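Local coordinates for protein PHB depolymerase (PDB 2D81) that probably hydrolyses the ester bonds of the polyester polyhydroxybutyrate and binds an (R)-3-hydroxybutyrate trimer in a pocket of its alpha/beta hydrolase fold, at residues 30-35 / 302-307; 95-100 / 127-132; 211-216 / 253-258. All coordinates share one frame; numbering follows the deposited sequence.

Contact 1 of 3, residues 30-35 / 302-307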
loop_
_atom_site.group_PDB
_atom_site.type_symbol
_atom_site.label_atom_id
_atom_site.label_comp_id
_atom_site.label_asym_id
_atom_site.label_seq_id
_atom_site.Cartn_x
_atom_site.Cartn_y
_atom_site.Cartn_z
ATOM N N VAL A 30 -5.724 4.253 7.865
ATOM C CA VAL A 30 -6.334 4.481 9.171
ATOM C C VAL A 30 -5.699 5.665 9.902
ATOM O O VAL A 30 -6.386 6.630 10.250
ATOM C CB VAL A 30 -6.230 3.214 10.058
ATOM C CG1 VAL A 30 -6.709 3.514 11.472
ATOM C CG2 VAL A 30 -7.054 2.087 9.442
ATOM N N ALA A 31 -4.392 5.593 10.136
ATOM C CA ALA A 31 -3.710 6.605 10.942
ATOM C C ALA A 31 -3.754 7.971 10.269
ATOM O O ALA A 31 -3.873 9.002 10.939
ATOM C CB ALA A 31 -2.262 6.189 11.199
ATOM N N TYR A 32 -3.661 7.973 8.941
ATOM C CA TYR A 32 -3.754 9.207 8.171
ATOM C C TYR A 32 -4.962 9.202 7.235
ATOM O O TYR A 32 -4.856 9.583 6.071
ATOM C CB TYR A 32 -2.476 9.428 7.350
ATOM C CG TYR A 32 -1.246 9.756 8.170
ATOM C CD1 TYR A 32 -0.461 8.748 8.725
ATOM C CD2 TYR A 32 -0.856 11.081 8.373
ATOM C CE1 TYR A 32 0.685 9.046 9.459
ATOM C CE2 TYR A 32 0.290 11.393 9.109
ATOM C CZ TYR A 32 1.052 10.371 9.646
ATOM O OH TYR A 32 2.175 10.669 10.374
ATOM N N SER A 33 -6.113 8.779 7.747
ATOM C CA SER A 33 -7.321 8.735 6.934
ATOM C C SER A 33 -7.670 10.114 6.371
ATOM O O SER A 33 -8.358 10.215 5.358
ATOM C CB SER A 33 -8.496 8.185 7.751
ATOM O OG SER A 33 -8.769 8.985 8.888
ATOM N N ASP A 34 -7.180 11.167 7.019
ATOM C CA ASP A 34 -7.408 12.528 6.545
ATOM C C ASP A 34 -6.584 12.851 5.300
ATOM O O ASP A 34 -7.009 13.637 4.450
ATOM C CB ASP A 34 -7.085 13.537 7.656
ATOM C CG ASP A 34 -5.640 13.452 8.120
ATOM O OD1 ASP A 34 -5.188 12.341 8.458
ATOM O OD2 ASP A 34 -4.954 14.498 8.152
ATOM N N VAL A 35 -5.409 12.242 5.195
ATOM C CA VAL A 35 -4.527 12.449 4.051
ATOM C C VAL A 35 -4.973 11.571 2.887
ATOM O O VAL A 35 -5.064 12.029 1.746
ATOM C CB VAL A 35 -3.064 12.099 4.405
ATOM C CG1 VAL A 35 -2.176 12.217 3.171
ATOM C CG2 VAL A 35 -2.563 13.029 5.501
ATOM N N GLN A 302 8.203 5.605 9.074
ATOM C CA GLN A 302 7.979 5.312 7.660
ATOM C C GLN A 302 6.695 5.951 7.138
ATOM O O GLN A 302 6.682 6.517 6.045
ATOM C CB GLN A 302 7.948 3.800 7.411
ATOM C CG GLN A 302 9.211 3.074 7.861
ATOM C CD GLN A 302 9.318 1.678 7.290
ATOM O OE1 GLN A 302 8.310 1.002 7.077
ATOM N NE2 GLN A 302 10.547 1.229 7.053
ATOM N N MET A 303 5.612 5.876 7.905
ATOM C CA MET A 303 4.376 6.527 7.478
ATOM C C MET A 303 4.568 8.034 7.337
ATOM O O MET A 303 4.054 8.645 6.402
ATOM C CB MET A 303 3.228 6.247 8.456
ATOM C CG MET A 303 2.720 4.812 8.427
ATOM S SD MET A 303 0.996 4.674 8.946
ATOM C CE MET A 303 1.103 5.214 10.647
ATOM N N ALA A 304 5.312 8.630 8.261
ATOM C CA ALA A 304 5.564 10.067 8.214
ATOM C C ALA A 304 6.339 10.454 6.953
ATOM O O ALA A 304 6.100 11.513 6.363
ATOM C CB ALA A 304 6.333 10.502 9.460
ATOM N N ALA A 305 7.265 9.592 6.545
ATOM C CA ALA A 305 8.052 9.828 5.338
ATOM C C ALA A 305 7.163 9.774 4.100
ATOM O O ALA A 305 7.229 10.649 3.236
ATOM C CB ALA A 305 9.161 8.790 5.226
ATOM N N ILE A 306 6.330 8.741 4.021
ATOM C CA ILE A 306 5.399 8.598 2.910
ATOM C C ILE A 306 4.415 9.764 2.859
ATOM O O ILE A 306 4.160 10.322 1.793
ATOM C CB ILE A 306 4.630 7.262 3.012
ATOM C CG1 ILE A 306 5.624 6.096 2.909
ATOM C CG2 ILE A 306 3.589 7.162 1.893
ATOM C CD1 ILE A 306 5.011 4.728 3.187
ATOM N N VAL A 307 3.871 10.140 4.012
ATOM C CA VAL A 307 2.965 11.281 4.073
ATOM C C VAL A 307 3.677 12.570 3.669
ATOM O O VAL A 307 3.083 13.446 3.041
ATOM C CB VAL A 307 2.374 11.447 5.491
ATOM C CG1 VAL A 307 1.579 12.747 5.582
ATOM C CG2 VAL A 307 1.472 10.262 5.808
#

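Contact 2 of 3, residues 95-100 / 127-132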
loop_
_atom_site.group_PDB
_atom_site.type_symbol
_atom_site.label_atom_id
_atom_site.label_comp_id
_atom_site.label_asym_id
_atom_site.label_seq_id
_atom_site.Cartn_x
_atom_site.Cartn_y
_atom_site.Cartn_z
ATOM N N MET A 95 -10.321 -4.632 -0.938
ATOM C CA MET A 95 -9.555 -5.710 -0.319
ATOM C C MET A 95 -9.516 -6.935 -1.225
ATOM O O MET A 95 -10.516 -7.278 -1.855
ATOM C CB MET A 95 -10.165 -6.082 1.035
ATOM C CG MET A 95 -9.957 -5.020 2.100
ATOM S SD MET A 95 -10.832 -5.388 3.626
ATOM C CE MET A 95 -12.445 -4.723 3.223
ATOM N N TRP A 96 -8.357 -7.583 -1.293
ATOM C CA TRP A 96 -8.169 -8.743 -2.163
ATOM C C TRP A 96 -7.351 -9.820 -1.474
ATOM O O TRP A 96 -6.399 -9.528 -0.753
ATOM C CB TRP A 96 -7.449 -8.340 -3.455
ATOM C CG TRP A 96 -7.163 -9.507 -4.369
ATOM C CD1 TRP A 96 -8.007 -10.047 -5.301
ATOM C CD2 TRP A 96 -5.966 -10.298 -4.410
ATOM N NE1 TRP A 96 -7.412 -11.123 -5.914
ATOM C CE2 TRP A 96 -6.159 -11.300 -5.389
ATOM C CE3 TRP A 96 -4.748 -10.260 -3.712
ATOM C CZ2 TRP A 96 -5.178 -12.254 -5.693
ATOM C CZ3 TRP A 96 -3.772 -11.212 -4.015
ATOM C CH2 TRP A 96 -3.996 -12.195 -4.997
ATOM N N THR A 97 -7.726 -11.070 -1.708
ATOM C CA THR A 97 -6.891 -12.188 -1.313
ATOM C C THR A 97 -6.966 -13.286 -2.365
ATOM O O THR A 97 -7.983 -13.441 -3.046
ATOM C CB THR A 97 -7.333 -12.761 0.047
ATOM O OG1 THR A 97 -6.458 -13.834 0.420
ATOM C CG2 THR A 97 -8.763 -13.276 -0.030
ATOM N N GLY A 98 -5.878 -14.032 -2.509
ATOM C CA GLY A 98 -5.939 -15.273 -3.262
ATOM C C GLY A 98 -6.458 -16.356 -2.334
ATOM O O GLY A 98 -6.145 -16.352 -1.146
ATOM N N SER A 99 -7.253 -17.281 -2.858
ATOM C CA SER A 99 -7.849 -18.306 -2.009
ATOM C C SER A 99 -6.803 -19.325 -1.564
ATOM O O SER A 99 -6.994 -20.021 -0.568
ATOM C CB SER A 99 -8.995 -19.018 -2.742
ATOM O OG SER A 99 -8.512 -19.851 -3.779
ATOM N N SER A 100 -5.696 -19.397 -2.302
ATOM C CA SER A 100 -4.661 -20.401 -2.054
ATOM C C SER A 100 -3.448 -19.801 -1.352
ATOM O O SER A 100 -2.401 -20.438 -1.249
ATOM C CB SER A 100 -4.218 -21.042 -3.374
ATOM O OG SER A 100 -5.287 -21.737 -3.995
ATOM N N TYR A 127 -14.653 -6.536 -1.418
ATOM C CA TYR A 127 -13.748 -7.589 -0.986
ATOM C C TYR A 127 -13.775 -8.699 -2.025
ATOM O O TYR A 127 -14.827 -9.287 -2.295
ATOM C CB TYR A 127 -14.181 -8.128 0.383
ATOM C CG TYR A 127 -13.223 -9.116 1.019
ATOM C CD1 TYR A 127 -13.188 -10.452 0.616
ATOM C CD2 TYR A 127 -12.372 -8.721 2.051
ATOM C CE1 TYR A 127 -12.329 -11.372 1.232
ATOM C CE2 TYR A 127 -11.514 -9.629 2.671
ATOM C CZ TYR A 127 -11.499 -10.951 2.259
ATOM O OH TYR A 127 -10.664 -11.850 2.882
ATOM N N VAL A 128 -12.615 -8.969 -2.612
ATOM C CA VAL A 128 -12.512 -9.898 -3.732
ATOM C C VAL A 128 -11.562 -11.050 -3.422
ATOM O O VAL A 128 -10.470 -10.847 -2.882
ATOM C CB VAL A 128 -12.016 -9.171 -4.999
ATOM C CG1 VAL A 128 -11.877 -10.154 -6.150
ATOM C CG2 VAL A 128 -12.981 -8.056 -5.361
ATOM N N THR A 129 -11.987 -12.263 -3.765
ATOM C CA THR A 129 -11.120 -13.429 -3.674
ATOM C C THR A 129 -10.901 -14.002 -5.067
ATOM O O THR A 129 -11.859 -14.268 -5.792
ATOM C CB THR A 129 -11.741 -14.525 -2.780
ATOM O OG1 THR A 129 -11.973 -13.995 -1.468
ATOM C CG2 THR A 129 -10.807 -15.725 -2.676
ATOM N N THR A 130 -9.641 -14.182 -5.445
ATOM C CA THR A 130 -9.326 -14.872 -6.690
ATOM C C THR A 130 -9.029 -16.333 -6.390
ATOM O O THR A 130 -8.082 -16.656 -5.671
ATOM C CB THR A 130 -8.112 -14.240 -7.395
ATOM O OG1 THR A 130 -8.442 -12.905 -7.803
ATOM C CG2 THR A 130 -7.716 -15.055 -8.618
ATOM N N THR A 131 -9.856 -17.213 -6.941
ATOM C CA THR A 131 -9.735 -18.643 -6.696
ATOM C C THR A 131 -8.422 -19.179 -7.257
ATOM O O THR A 131 -8.129 -19.000 -8.439
ATOM C CB THR A 131 -10.905 -19.410 -7.346
ATOM O OG1 THR A 131 -12.145 -18.942 -6.796
ATOM C CG2 THR A 131 -10.770 -20.903 -7.089
ATOM N N GLY A 132 -7.637 -19.831 -6.405
ATOM C CA GLY A 132 -6.425 -20.481 -6.869
ATOM C C GLY A 132 -5.162 -19.642 -6.781
ATOM O O GLY A 132 -4.056 -20.165 -6.930
#

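Contact 3 of 3, residues 211-216 / 253-258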
loop_
_atom_site.group_PDB
_atom_site.type_symbol
_atom_site.label_atom_id
_atom_site.label_comp_id
_atom_site.label_asym_id
_atom_site.label_seq_id
_atom_site.Cartn_x
_atom_site.Cartn_y
_atom_site.Cartn_z
ATOM N N PRO A 211 2.092 10.586 -15.753
ATOM C CA PRO A 211 1.549 10.569 -17.117
ATOM C C PRO A 211 1.869 11.895 -17.798
ATOM O O PRO A 211 2.098 12.898 -17.125
ATOM C CB PRO A 211 0.046 10.400 -16.890
ATOM C CG PRO A 211 -0.021 9.651 -15.592
ATOM C CD PRO A 211 1.026 10.351 -14.764
ATOM N N GLN A 212 1.879 11.906 -19.127
ATOM C CA GLN A 212 2.150 13.139 -19.861
ATOM C C GLN A 212 1.216 14.262 -19.413
ATOM O O GLN A 212 1.635 15.413 -19.277
ATOM C CB GLN A 212 1.992 12.906 -21.366
ATOM C CG GLN A 212 2.216 14.155 -22.209
ATOM C CD GLN A 212 3.586 14.770 -21.983
ATOM O OE1 GLN A 212 4.612 14.123 -22.195
ATOM N NE2 GLN A 212 3.607 16.028 -21.551
ATOM N N SER A 213 -0.047 13.923 -19.172
ATOM C CA SER A 213 -1.054 14.926 -18.844
ATOM C C SER A 213 -0.778 15.622 -17.513
ATOM O O SER A 213 -1.221 16.750 -17.302
ATOM C CB SER A 213 -2.444 14.287 -18.805
ATOM O OG SER A 213 -2.506 13.278 -17.814
ATOM N N CYS A 214 -0.052 14.955 -16.619
ATOM C CA CYS A 214 0.225 15.519 -15.299
ATOM C C CYS A 214 1.531 16.306 -15.249
ATOM O O CYS A 214 1.829 16.955 -14.247
ATOM C CB CYS A 214 0.242 14.408 -14.232
ATOM S SG CYS A 214 -1.355 13.539 -14.134
ATOM N N ALA A 215 2.300 16.266 -16.334
ATOM C CA ALA A 215 3.634 16.861 -16.350
ATOM C C ALA A 215 3.644 18.389 -16.296
ATOM O O ALA A 215 4.476 18.980 -15.608
ATOM C CB ALA A 215 4.401 16.384 -17.585
ATOM N N SER A 216 2.727 19.024 -17.019
ATOM C CA SER A 216 2.751 20.478 -17.176
ATOM C C SER A 216 2.104 21.201 -15.998
ATOM O O SER A 216 2.481 22.325 -15.662
ATOM C CB SER A 216 2.022 20.884 -18.455
ATOM O OG SER A 216 0.630 20.659 -18.329
ATOM N N THR A 253 -4.095 7.090 -18.442
ATOM C CA THR A 253 -5.250 7.620 -19.156
ATOM C C THR A 253 -6.243 8.314 -18.225
ATOM O O THR A 253 -7.354 8.655 -18.634
ATOM C CB THR A 253 -5.986 6.501 -19.915
ATOM O OG1 THR A 253 -6.371 5.470 -18.994
ATOM C CG2 THR A 253 -5.087 5.910 -20.990
ATOM N N ASN A 254 -5.838 8.534 -16.977
ATOM C CA ASN A 254 -6.750 9.058 -15.965
ATOM C C ASN A 254 -6.144 10.154 -15.097
ATOM O O ASN A 254 -6.538 10.333 -13.943
ATOM C CB ASN A 254 -7.254 7.910 -15.082
ATOM C CG ASN A 254 -8.261 7.035 -15.795
ATOM O OD1 ASN A 254 -9.412 7.427 -15.981
ATOM N ND2 ASN A 254 -7.831 5.848 -16.212
ATOM N N ASN A 255 -5.202 10.900 -15.663
ATOM C CA ASN A 255 -4.619 12.054 -14.984
ATOM C C ASN A 255 -4.226 11.694 -13.560
ATOM O O ASN A 255 -4.547 12.417 -12.617
ATOM C CB ASN A 255 -5.612 13.216 -14.954
ATOM C CG ASN A 255 -6.024 13.667 -16.337
ATOM O OD1 ASN A 255 -5.181 13.903 -17.200
ATOM N ND2 ASN A 255 -7.328 13.800 -16.554
ATOM N N MET A 256 -3.540 10.569 -13.412
ATOM C CA MET A 256 -3.198 10.051 -12.093
ATOM C C MET A 256 -1.695 9.807 -11.996
ATOM O O MET A 256 -1.105 9.176 -12.870
ATOM C CB MET A 256 -3.950 8.742 -11.840
ATOM C CG MET A 256 -3.786 8.179 -10.439
ATOM S SD MET A 256 -4.599 6.581 -10.286
ATOM C CE MET A 256 -6.338 7.078 -10.451
ATOM N N ILE A 257 -1.084 10.320 -10.931
ATOM C CA ILE A 257 0.304 10.009 -10.613
ATOM C C ILE A 257 0.331 8.812 -9.660
ATOM O O ILE A 257 -0.489 8.721 -8.746
ATOM C CB ILE A 257 0.995 11.222 -9.943
ATOM C CG1 ILE A 257 1.072 12.385 -10.940
ATOM C CG2 ILE A 257 2.386 10.839 -9.454
ATOM C CD1 ILE A 257 1.649 13.669 -10.348
ATOM N N ILE A 258 1.253 7.883 -9.887
ATOM C CA ILE A 258 1.450 6.777 -8.955
ATOM C C ILE A 258 2.787 6.968 -8.250
ATOM O O ILE A 258 3.835 6.994 -8.894
ATOM C CB ILE A 258 1.481 5.403 -9.672
ATOM C CG1 ILE A 258 0.266 5.241 -10.594
ATOM C CG2 ILE A 258 1.506 4.289 -8.636
ATOM C CD1 ILE A 258 -1.076 5.210 -9.881
HETATM O O HOH W 1 -3.680 10.889 -18.149
#

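Contact 1 of 3, residues 30-35 / 302-307
Val-307 lays its CG2 methyl over the centre of one face of the Tyr-32 ring. The methyl carbon is 3.5 Å from the ring centroid and only 8° off the normal, a well-centred CH-pi contact. It therefore meets the whole ring almost evenly: Val-307 CG2 is 3.6 Å from Tyr-32 CG and 3.9 Å from Tyr-32 CZ. The valine has CG1 anti to its backbone N (chi1 173°), and this setting splits its two methyls between two tasks. CG2 drops onto the ring, while Val-307 CG1 passes the rim near Tyr-32 CE2 and goes on to Val-35 CG2, 4.2 Å away.

One turn earlier on the same helix, Met-303 holds the ring at another place. Its CB comes obliquely to Tyr-32 CE1 at 3.9 Å. The chain bends about its CG-SD bond (chi3 -64°), which swings the terminal methyl to the residue before the tyrosine, where Met-303 CE rests 3.5 Å from Ala-31 CB. Across the two segments the contact is thus built from carbon, and the phenol finds its polar partner beyond them: Tyr-32 OH passes alongside the backbone of Ala-304 and hydrogen-bonds to Gly-299 N, just ahead of helix 301-314.

Tyr-32 is the first residue after helix 20-31 to leave helical backbone angles, so the ring reaches the second helix from the point where the first one ends. The two helices also touch further back, since Met-303 packs on Met-24, Gln-27 and Leu-28. From another side of helix 301-314, Ile-306 packs on Val-225 and Leu-227 of strand 221-227, which places the tyrosine beside a helix that itself lies against the main sheet.

Contact 2 of 3, residues 95-100 / 127-132
Trp-96 and Thr-130 are joined across two neighbouring parallel strands, 92-98 and 125-130, the two strands of a beta-alpha-beta unit whose helix is 106-116. The tryptophan leaves its strand with CG anti to the backbone N, which carries the indole along the sheet toward the later residues of the partner strand. Its CB and CG run past the carbonyl oxygen of Val-128, and CD1 comes closer, Trp-96 CD1 to Val-128 O being 3.5 Å, with a methyl of Val-128 beside it. NE1 then donates to Thr-130 OG1 at 2.8 Å. That bond is nearly straight, 171° at the hydrogen, and the hydroxyl sits in the ring plane. Farther out, Trp-96 CZ2 meets Thr-130 CB at 3.9 Å. Gly-98 N lies over one face, toward the rim, and the ring of Tyr-162 meets the indole with the two planes almost parallel.

The backbones alternate in parallel fashion: the N-H of Val-128 goes to the carbonyl of Met-95 and its own carbonyl receives the N-H of Thr-97, and Thr-130 does the same between Thr-97 and Ser-99. On the sheet face opposite the indole, Tyr-127 lies crosswise to Met-95, with Met-95 CB 3.6 Å from Tyr-127 CD2. The sulfur is at the edge of the phenol, Met-95 SD to the Tyr-127 centroid 5.3 Å, a Met-aromatic contact. Both side chains also touch Met-109, so this face is the one packed under helix 106-116.

Past the strands the pairing passes from backbone to side chain. Ser-99 holds its hydroxyl between its own N and carbonyl carbon (chi1 71°), and Ser-99 OG accepts the N-H of Gly-132, with Ser-99 OG to Gly-132 N 2.8 Å, in a bond of 173°.

Contact 3 of 3, residues 211-216 / 253-258
Ser-213 OG is held by two partners that both lead back to Asn-255. It donates to Asn-255 OD1 at 2.8 Å, coming in within the amide plane on a lone pair of that oxygen. It also accepts from a water, with Ser-213 OG 2.7 Å from the water oxygen, and the same water accepts the N-H of Asn-255, 2.9 Å from Asn-255 N. Hydroxyl, water and asparagine close a small ring, so the serine holds the side chain directly and the backbone N-H through the water. Ser-213 turns its OG between its own backbone N and carbonyl carbon (chi1 61°), which brings the hydroxyl to the asparagine. Asn-255 has left-handed backbone angles immediately before strand 256-260, and the serine-water pair probably helps to hold this bend, together with the backbone bond to Ser-222.

Next along the short helical turn 212-215, Cys-214 lies over the backbone of the same residue, with Cys-214 SG 3.5 Å from Asn-255 C. Its sulfur is tied to Cys-221 in a disulfide, and Asn-255 packs against Cys-221 too. Cys-214 CB faces Ile-257 CG1 at 4.0 Å and adds an apolar touch to the strand.

Pro-211 completes the contact. It follows strand 205-210, the antiparallel neighbour of strand 256-260, and sets CG and CD against a carbonyl: Pro-211 CG is 3.0 Å from Met-256 O and Pro-211 CD is 3.1 Å from it.

As a proline, Pro-211 has no amide N-H to give, and Met-256 O is buried with no hydrogen-bonding partner in the model. The slightly positive C-H groups of the ring may ease that carbonyl a little. The firm ties are the disulfide, which anchors the turn to strand 221-227, and the serine-water-asparagine ring, which anchors it to the residue just before strand 256-260.

From the N terminus the chain first reaches contact 1 at the end of helix 20-31, and this loop stays open almost to the C terminus. Contact 2 closes next, after a short excursion through helix 106-116, and pairs strand 92-98 with 125-130 at one outer edge of the main sheet. Contact 3 follows in series, joining the turn 212-215 to strand 256-260 toward the sheet's other end; the centres of contacts 2 and 3 are about 30 Å apart. Only then does helix 301-314 return to complete contact 1, which encloses both without crossing either and brings the first long helix against the last.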